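Local coordinates for chitin-binding domain 3 protein (Micromonospora aurantiaca ATCC 27029, PDB 5OPF) that probably cleaves chitin or cellulose chains oxidatively, as a copper-dependent lytic polysaccharide monooxygenase of bacterial origin, at residues Phe98-Phe103 with Ile157-Asn162; Tyr122-Ser127 with Thr167-Val172; Glu135-Ile140 with Ala161-Arg166. All blocks are in the same frame, centred on the assembly; numbering follows the deposited sequence.

Contact 1: residues Phe98-Phe103 with Ile157-Asn162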
loop_
_atom_site.group_PDB
_atom_site.type_symbol
_atom_site.label_atom_id
_atom_site.label_comp_id
_atom_site.label_asym_id
_atom_site.label_seq_id
_atom_site.Cartn_x
_atom_site.Cartn_y
_atom_site.Cartn_z
ATOM N N PHE A 98 12.887 6.264 7.197
ATOM C CA PHE A 98 11.571 6.115 7.782
ATOM C C PHE A 98 11.322 4.641 8.032
ATOM O O PHE A 98 12.153 3.783 7.718
ATOM C CB PHE A 98 10.481 6.778 6.928
ATOM C CG PHE A 98 10.225 6.098 5.610
ATOM C CD1 PHE A 98 11.103 6.243 4.551
ATOM C CD2 PHE A 98 9.091 5.329 5.429
ATOM C CE1 PHE A 98 10.864 5.636 3.339
ATOM C CE2 PHE A 98 8.842 4.716 4.223
ATOM C CZ PHE A 98 9.726 4.867 3.171
ATOM N N ARG A 99 10.183 4.363 8.653
ATOM C CA ARG A 99 9.795 3.018 9.041
ATOM C C ARG A 99 8.405 2.718 8.510
ATOM O O ARG A 99 7.491 3.536 8.662
ATOM C CB ARG A 99 9.806 2.902 10.571
ATOM C CG ARG A 99 11.204 3.113 11.127
ATOM C CD ARG A 99 11.224 3.603 12.560
ATOM N NE ARG A 99 10.710 2.632 13.520
ATOM C CZ ARG A 99 11.287 1.474 13.822
ATOM N NH1 ARG A 99 12.402 1.091 13.203
ATOM N NH2 ARG A 99 10.747 0.693 14.743
ATOM N N VAL A 100 8.244 1.540 7.911
ATOM C CA VAL A 100 6.957 1.067 7.422
ATOM C C VAL A 100 6.397 0.096 8.450
ATOM O O VAL A 100 7.009 -0.945 8.721
ATOM C CB VAL A 100 7.118 0.381 6.056
ATOM C CG1 VAL A 100 5.824 -0.305 5.630
ATOM C CG2 VAL A 100 7.592 1.390 4.996
ATOM N N LYS A 101 5.243 0.424 9.030
ATOM C CA LYS A 101 4.574 -0.458 9.981
ATOM C C LYS A 101 3.569 -1.317 9.231
ATOM O O LYS A 101 2.597 -0.796 8.658
ATOM C CB LYS A 101 3.859 0.327 11.076
ATOM C CG LYS A 101 3.273 -0.581 12.152
ATOM C CD LYS A 101 2.527 0.212 13.218
ATOM C CE LYS A 101 1.725 -0.689 14.153
ATOM N NZ LYS A 101 1.036 0.115 15.219
ATOM N N PHE A 102 3.813 -2.628 9.236
ATOM C CA PHE A 102 2.928 -3.600 8.621
ATOM C C PHE A 102 2.105 -4.284 9.705
ATOM O O PHE A 102 2.666 -4.762 10.690
ATOM C CB PHE A 102 3.704 -4.646 7.816
ATOM C CG PHE A 102 2.880 -5.197 6.720
ATOM C CD1 PHE A 102 1.883 -6.124 6.974
ATOM C CD2 PHE A 102 3.024 -4.709 5.439
ATOM C CE1 PHE A 102 1.055 -6.551 5.947
ATOM C CE2 PHE A 102 2.217 -5.132 4.419
ATOM C CZ PHE A 102 1.229 -6.046 4.667
ATOM N N PHE A 103 0.783 -4.343 9.522
ATOM C CA PHE A 103 -0.130 -4.988 10.464
ATOM C C PHE A 103 -0.785 -6.186 9.790
ATOM O O PHE A 103 -1.367 -6.042 8.706
ATOM C CB PHE A 103 -1.195 -3.981 10.917
ATOM C CG PHE A 103 -2.287 -4.560 11.779
ATOM C CD1 PHE A 103 -2.008 -5.275 12.929
ATOM C CD2 PHE A 103 -3.618 -4.385 11.416
ATOM C CE1 PHE A 103 -3.042 -5.794 13.713
ATOM C CE2 PHE A 103 -4.643 -4.900 12.194
ATOM C CZ PHE A 103 -4.351 -5.613 13.331
ATOM N N ILE A 157 4.967 -5.426 12.454
ATOM C CA ILE A 157 6.413 -5.324 12.365
ATOM C C ILE A 157 6.772 -4.024 11.667
ATOM O O ILE A 157 6.019 -3.527 10.820
ATOM C CB ILE A 157 7.014 -6.565 11.666
ATOM C CG1 ILE A 157 8.521 -6.622 11.925
ATOM C CG2 ILE A 157 6.671 -6.586 10.173
ATOM C CD1 ILE A 157 9.114 -7.991 11.658
ATOM N N GLN A 158 7.929 -3.468 12.022
ATOM C CA GLN A 158 8.436 -2.250 11.403
ATOM C C GLN A 158 9.587 -2.600 10.467
ATOM O O GLN A 158 10.524 -3.294 10.869
ATOM C CB GLN A 158 8.930 -1.263 12.463
ATOM C CG GLN A 158 7.874 -0.815 13.476
ATOM C CD GLN A 158 7.085 0.410 13.051
ATOM O OE1 GLN A 158 7.280 0.953 11.966
ATOM N NE2 GLN A 158 6.186 0.853 13.917
ATOM N N ILE A 159 9.529 -2.105 9.234
ATOM C CA ILE A 159 10.567 -2.327 8.229
ATOM C C ILE A 159 11.303 -1.009 8.010
ATOM O O ILE A 159 10.706 -0.048 7.502
ATOM C CB ILE A 159 9.989 -2.833 6.900
ATOM C CG1 ILE A 159 9.183 -4.122 7.090
ATOM C CG2 ILE A 159 11.106 -3.057 5.900
ATOM C CD1 ILE A 159 7.703 -3.957 6.949
ATOM N N PRO A 160 12.585 -0.923 8.342
ATOM C CA PRO A 160 13.350 0.294 8.040
ATOM C C PRO A 160 13.482 0.510 6.545
ATOM O O PRO A 160 13.621 -0.438 5.771
ATOM C CB PRO A 160 14.722 0.024 8.674
ATOM C CG PRO A 160 14.488 -1.077 9.648
ATOM C CD PRO A 160 13.390 -1.916 9.069
ATOM N N ALA A 161 13.465 1.778 6.147
ATOM C CA ALA A 161 13.582 2.151 4.747
ATOM C C ALA A 161 14.384 3.438 4.669
ATOM O O ALA A 161 14.240 4.320 5.524
ATOM C CB ALA A 161 12.199 2.358 4.118
ATOM N N ASN A 162 15.242 3.552 3.659
ATOM C CA ASN A 162 16.058 4.751 3.481
ATOM C C ASN A 162 15.974 5.159 2.021
ATOM O O ASN A 162 16.469 4.441 1.145
ATOM C CB ASN A 162 17.514 4.526 3.885
ATOM C CG ASN A 162 18.355 5.783 3.716
ATOM O OD1 ASN A 162 17.816 6.878 3.587
ATOM N ND2 ASN A 162 19.671 5.627 3.704
HETATM O O HOH W 1 5.992 3.305 11.211
#
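Gln-158 CB lies over one face of the Arg-99 guanidinium, 3.5 Å from its plane and displaced from the centre of the group, and the two side chains cross at about a right angle. The guanidinium and amide planes are nevertheless only 20° apart. The turn at chi2 of Gln-158 (-89°) lays its amide alongside Lys-101, whose extended chain runs past it with CG 3.7 Å from Gln-158 NE2. Water 1 reaches Gln-158 OE1 and Arg-99 O, at 2.8 and 3.0 Å. These residues share one face of an antiparallel pair in the LPMO beta-sandwich core, joined by six backbone hydrogen bonds among the pairs Phe-98/Ala-161, Val-100/Ile-159 and Phe-102/Ile-157. The side chains of those pairs occupy the other face. There the methyl of Ala-161 stands over the Phe-98 ring, its CB 3.8 Å from the centroid, a CH-pi contact. Phe-98 chi1 of 69° holds CG between backbone N and carbonyl carbon, which lets the ring lean over the neighbouring strand. Further along, Ile-159 CD1 reaches Phe-102 CB at 4.1 Å, while the Phe-102 ring itself leads away from this strand and meets Trp-176 edge-to-face.

Contact 2: residues Tyr122-Ser127 with Thr167-Val172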
loop_
_atom_site.group_PDB
_atom_site.type_symbol
_atom_site.label_atom_id
_atom_site.label_comp_id
_atom_site.label_asym_id
_atom_site.label_seq_id
_atom_site.Cartn_x
_atom_site.Cartn_y
_atom_site.Cartn_z
ATOM N N TYR A 122 9.433 11.599 -10.271
ATOM C CA TYR A 122 8.118 11.003 -10.473
ATOM C C TYR A 122 7.052 11.961 -9.960
ATOM O O TYR A 122 7.173 12.492 -8.852
ATOM C CB TYR A 122 8.006 9.660 -9.729
ATOM C CG TYR A 122 6.597 9.102 -9.762
ATOM C CD1 TYR A 122 6.048 8.658 -10.955
ATOM C CD2 TYR A 122 5.810 9.048 -8.621
ATOM C CE1 TYR A 122 4.740 8.182 -11.013
ATOM C CE2 TYR A 122 4.509 8.580 -8.670
ATOM C CZ TYR A 122 3.977 8.148 -9.865
ATOM O OH TYR A 122 2.679 7.701 -9.896
ATOM N N ASN A 123 5.999 12.167 -10.752
ATOM C CA ASN A 123 4.879 13.036 -10.386
ATOM C C ASN A 123 3.603 12.213 -10.192
ATOM O O ASN A 123 2.908 11.887 -11.162
ATOM C CB ASN A 123 4.668 14.115 -11.438
ATOM C CG ASN A 123 3.664 15.160 -10.990
ATOM O OD1 ASN A 123 2.932 14.957 -10.025
ATOM N ND2 ASN A 123 3.629 16.285 -11.688
ATOM N N ALA A 124 3.276 11.902 -8.936
ATOM C CA ALA A 124 2.100 11.093 -8.636
ATOM C C ALA A 124 0.799 11.772 -9.025
ATOM O O ALA A 124 -0.234 11.094 -9.134
ATOM C CB ALA A 124 2.065 10.784 -7.142
ATOM N N LEU A 125 0.814 13.094 -9.196
ATOM C CA LEU A 125 -0.401 13.823 -9.544
ATOM C C LEU A 125 -0.792 13.612 -10.996
ATOM O O LEU A 125 -1.973 13.752 -11.340
ATOM C CB LEU A 125 -0.199 15.318 -9.298
ATOM C CG LEU A 125 0.107 15.723 -7.857
ATOM C CD1 LEU A 125 0.332 17.223 -7.752
ATOM C CD2 LEU A 125 -0.979 15.274 -6.889
ATOM N N THR A 126 0.175 13.304 -11.867
ATOM C CA THR A 126 -0.054 13.274 -13.305
ATOM C C THR A 126 0.282 11.952 -13.975
ATOM O O THR A 126 -0.175 11.729 -15.103
ATOM C CB THR A 126 0.789 14.347 -14.013
ATOM O OG1 THR A 126 2.180 14.041 -13.850
ATOM C CG2 THR A 126 0.493 15.730 -13.454
ATOM N N SER A 127 1.071 11.086 -13.349
ATOM C CA SER A 127 1.670 9.971 -14.061
ATOM C C SER A 127 1.307 8.647 -13.402
ATOM O O SER A 127 1.388 8.528 -12.175
ATOM C CB SER A 127 3.196 10.101 -14.025
ATOM O OG SER A 127 3.615 11.306 -14.640
ATOM N N THR A 167 12.390 14.569 -1.909
ATOM C CA THR A 167 11.677 15.692 -1.317
ATOM C C THR A 167 10.277 15.719 -1.908
ATOM O O THR A 167 10.058 15.310 -3.055
ATOM C CB THR A 167 12.377 17.049 -1.558
ATOM O OG1 THR A 167 12.448 17.309 -2.966
ATOM C CG2 THR A 167 13.768 17.048 -0.940
ATOM N N GLY A 168 9.321 16.180 -1.109
ATOM C CA GLY A 168 7.963 16.324 -1.596
ATOM C C GLY A 168 7.219 14.998 -1.746
ATOM O O GLY A 168 7.569 13.961 -1.168
ATOM N N ARG A 169 6.153 15.068 -2.546
ATOM C CA ARG A 169 5.206 13.969 -2.705
ATOM C C ARG A 169 5.830 12.779 -3.424
ATOM O O ARG A 169 6.446 12.926 -4.488
ATOM C CB ARG A 169 4.009 14.462 -3.516
ATOM C CG ARG A 169 3.017 13.384 -3.912
ATOM C CD ARG A 169 1.863 13.927 -4.725
ATOM N NE ARG A 169 0.860 14.661 -3.961
ATOM C CZ ARG A 169 -0.177 14.083 -3.353
ATOM N NH1 ARG A 169 -0.319 12.769 -3.386
ATOM N NH2 ARG A 169 -1.086 14.814 -2.729
ATOM N N HIS A 170 5.600 11.590 -2.861
ATOM C CA HIS A 170 6.118 10.322 -3.366
ATOM C C HIS A 170 5.117 9.209 -3.071
ATOM O O HIS A 170 4.106 9.419 -2.397
ATOM C CB HIS A 170 7.510 10.049 -2.774
ATOM C CG HIS A 170 8.576 10.766 -3.512
ATOM N ND1 HIS A 170 8.985 10.337 -4.755
ATOM C CD2 HIS A 170 9.260 11.902 -3.237
ATOM C CE1 HIS A 170 9.899 11.178 -5.206
ATOM N NE2 HIS A 170 10.078 12.139 -4.312
ATOM N N VAL A 171 5.411 8.019 -3.598
ATOM C CA VAL A 171 4.641 6.819 -3.305
ATOM C C VAL A 171 5.592 5.740 -2.800
ATOM O O VAL A 171 6.655 5.506 -3.389
ATOM C CB VAL A 171 3.858 6.326 -4.541
ATOM C CG1 VAL A 171 3.010 5.108 -4.196
ATOM C CG2 VAL A 171 2.958 7.435 -5.095
ATOM N N VAL A 172 5.205 5.099 -1.700
ATOM C CA VAL A 172 5.833 3.888 -1.192
ATOM C C VAL A 172 5.041 2.704 -1.737
ATOM O O VAL A 172 3.805 2.708 -1.736
ATOM C CB VAL A 172 5.824 3.878 0.350
ATOM C CG1 VAL A 172 6.597 2.679 0.887
ATOM C CG2 VAL A 172 6.384 5.180 0.920
HETATM O O HOH W 2 5.238 13.053 -7.005
#
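A chi1 of 173° swings CG of Arg-169 to the far side of CB from the backbone N, and the chain stays extended through chi2, which carries CD to 4.0 Å from Ala-124 CB; a bend at chi3 (-76°) then turns the guanidinium across the side chain of Leu-125. The two side chains meet at about a right angle. Leu-125 CD2 is the branch that touches, 3.5 Å above the guanidinium plane and displaced toward its rim, with Arg-169 NE as its nearest atom. This is an apolar methyl laid on a flat cationic group, whose polar needs are met at least partly by others: NH1 donates to Trp-89 O. On the same strand, Val-171 CG2 touches two partners, 4.0 Å from Ala-124 CB and 4.1 Å from Tyr-122 CE2. It comes to the tyrosine ring at the edge, near the ring plane, while one face of the ring is approached by the backbone N of Ala-124. The contact thus packs the loop between strands 110-118 and 134-140 against the start of strand 169-178, within the mixed sheet of the LPMO core. An Asx turn shapes the loop: Asn-123 OD1 accepts from Leu-125 N at 2.9 Å, the donor lying above the carbonyl plane. Asn-123 O accepts from both Thr-126 N and Ser-127 N. Water 2 joins the two backbones, donating to Tyr-122 O and Arg-169 O at 2.7 and 2.8 Å and accepting from Ala-124 N at 3.0 Å.

Contact 3: residues Glu135-Ile140 with Ala161-Arg166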
loop_
_atom_site.group_PDB
_atom_site.type_symbol
_atom_site.label_atom_id
_atom_site.label_comp_id
_atom_site.label_asym_id
_atom_site.label_seq_id
_atom_site.Cartn_x
_atom_site.Cartn_y
_atom_site.Cartn_z
ATOM N N GLU A 135 12.475 2.334 -6.594
ATOM C CA GLU A 135 13.760 1.840 -6.115
ATOM C C GLU A 135 13.532 1.036 -4.838
ATOM O O GLU A 135 12.777 1.463 -3.952
ATOM C CB GLU A 135 14.676 3.029 -5.795
ATOM C CG GLU A 135 16.052 2.646 -5.289
ATOM C CD GLU A 135 16.899 3.829 -4.904
ATOM O OE1 GLU A 135 16.421 4.979 -4.961
ATOM O OE2 GLU A 135 18.081 3.608 -4.553
ATOM N N LEU A 136 14.188 -0.118 -4.725
ATOM C CA LEU A 136 14.125 -0.903 -3.492
ATOM C C LEU A 136 14.918 -0.200 -2.394
ATOM O O LEU A 136 16.130 0.012 -2.539
ATOM C CB LEU A 136 14.694 -2.300 -3.735
ATOM C CG LEU A 136 14.632 -3.279 -2.556
ATOM C CD1 LEU A 136 13.210 -3.691 -2.226
ATOM C CD2 LEU A 136 15.491 -4.503 -2.847
ATOM N N VAL A 137 14.250 0.139 -1.281
ATOM C CA VAL A 137 14.871 0.924 -0.215
ATOM C C VAL A 137 14.753 0.289 1.169
ATOM O O VAL A 137 15.336 0.804 2.129
ATOM C CB VAL A 137 14.340 2.372 -0.181
ATOM C CG1 VAL A 137 14.704 3.120 -1.455
ATOM C CG2 VAL A 137 12.834 2.409 0.056
ATOM N N GLY A 138 14.018 -0.820 1.295
ATOM C CA GLY A 138 14.016 -1.593 2.528
ATOM C C GLY A 138 13.525 -2.991 2.246
ATOM O O GLY A 138 12.823 -3.224 1.263
ATOM N N GLN A 139 13.942 -3.945 3.079
ATOM C CA GLN A 139 13.559 -5.338 2.847
ATOM C C GLN A 139 13.825 -6.146 4.105
ATOM O O GLN A 139 14.890 -6.011 4.714
ATOM C CB GLN A 139 14.350 -5.941 1.676
ATOM C CG GLN A 139 13.975 -7.390 1.313
ATOM C CD GLN A 139 14.618 -7.866 0.005
ATOM O OE1 GLN A 139 13.966 -8.529 -0.806
ATOM N NE2 GLN A 139 15.905 -7.556 -0.188
ATOM N N ILE A 140 12.857 -6.984 4.483
ATOM C CA ILE A 140 13.082 -8.044 5.455
ATOM C C ILE A 140 12.882 -9.374 4.743
ATOM O O ILE A 140 12.118 -9.484 3.779
ATOM C CB ILE A 140 12.189 -7.952 6.716
ATOM C CG1 ILE A 140 10.704 -8.121 6.373
ATOM C CG2 ILE A 140 12.455 -6.646 7.463
ATOM C CD1 ILE A 140 9.792 -8.138 7.579
ATOM N N ALA A 161 13.465 1.778 6.147
ATOM C CA ALA A 161 13.582 2.151 4.747
ATOM C C ALA A 161 14.384 3.438 4.669
ATOM O O ALA A 161 14.240 4.320 5.524
ATOM C CB ALA A 161 12.199 2.358 4.118
ATOM N N ASN A 162 15.242 3.552 3.659
ATOM C CA ASN A 162 16.058 4.751 3.481
ATOM C C ASN A 162 15.974 5.159 2.021
ATOM O O ASN A 162 16.469 4.441 1.145
ATOM C CB ASN A 162 17.514 4.526 3.885
ATOM C CG ASN A 162 18.355 5.783 3.716
ATOM O OD1 ASN A 162 17.816 6.878 3.587
ATOM N ND2 ASN A 162 19.671 5.627 3.704
ATOM N N ALA A 163 15.350 6.308 1.766
ATOM C CA ALA A 163 15.129 6.820 0.415
ATOM C C ALA A 163 15.876 8.143 0.270
ATOM O O ALA A 163 15.282 9.223 0.411
ATOM C CB ALA A 163 13.634 6.967 0.139
ATOM N N PRO A 164 17.176 8.097 -0.029
ATOM C CA PRO A 164 17.961 9.328 -0.091
ATOM C C PRO A 164 17.519 10.224 -1.230
ATOM O O PRO A 164 17.119 9.766 -2.306
ATOM C CB PRO A 164 19.392 8.830 -0.332
ATOM C CG PRO A 164 19.385 7.399 0.001
ATOM C CD PRO A 164 18.012 6.905 -0.250
ATOM N N GLY A 165 17.619 11.524 -0.981
ATOM C CA GLY A 165 17.410 12.519 -2.002
ATOM C C GLY A 165 15.970 12.881 -2.283
ATOM O O GLY A 165 15.735 13.838 -3.025
ATOM N N ARG A 166 14.998 12.182 -1.715
ATOM C CA ARG A 166 13.601 12.489 -1.977
ATOM C C ARG A 166 13.157 13.729 -1.217
ATOM O O ARG A 166 13.462 13.895 -0.029
ATOM C CB ARG A 166 12.716 11.325 -1.541
ATOM C CG ARG A 166 12.531 10.208 -2.561
ATOM C CD ARG A 166 13.822 9.519 -2.915
ATOM N NE ARG A 166 13.534 8.312 -3.673
ATOM C CZ ARG A 166 14.402 7.341 -3.903
ATOM N NH1 ARG A 166 15.642 7.435 -3.456
ATOM N NH2 ARG A 166 14.014 6.271 -4.584
#
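The guanidinium of Arg-166 carries Ala-163 CB over one face, 3.8 Å above its plane, and meets Glu-135 OE1 and Pro-164 O at its edge. Its plane is 22° from that of the Glu-135 carboxylate. Both terminal nitrogens converge on a single oxygen in an end-on salt bridge: Arg-166 NH2 lies 2.8 Å from Glu-135 OE1, on the anti side, and Arg-166 NH1 lies 3.0 Å from the same atom, on the syn side. Both come from the same face of the carboxylate, and the N-H...O angles, 149° and 137°, show that neither bond is straight. The fully extended Glu-135 chain delivers OE1 to this edge. Arg-166 NH1 also donates to Pro-164 O at 3.0 Å, within the type II turn from Ala-163 to Arg-166, while NE and NH2 bond to Thr-118 O and Val-117 O. With an alanine here, the Glu-135 carboxylate would probably be left without its charged mate, and the carbonyls of Pro-164, Thr-118 and Val-117 would lose this donor. Beside the salt bridge, Val-137 CB packs 3.3 Å from Asn-162 O, and Val-137 CG1 packs against Ala-163. The backbones join through Asn-162 N, which donates to Val-137 O at 3.1 Å from above the carbonyl plane. Gly-138 adjoins this point, its CA 4.4 Å from Ala-161 CA. Val-137 and Gly-138 both face Val-115, forming a classic beta bulge in strand 134-140 where the two sheets of the LPMO core meet.

In the fold
Strand 154-162 ties contact 1 to contact 3: they share Ala-161 and Asn-162, and their centres are 11 Å apart. Apolar side chains add to this link, with Ile-159 CG1 4.1 Å from Ile-140 CD1. Contact 2 begins where contact 3 ends in sequence, Thr-167 following Arg-166, although the two have no other touch and their centres are 15 Å apart. Contacts 1 and 2 lie 20 Å apart by centres, yet Phe-98 CZ meets Val-172 CG2 at 4.0 Å in packing between the sheets. Contact 1 approaches the copper site formed by His-1, His-108 and Tyr-185: the Phe-102 side chain is about 9 Å from the copper ion.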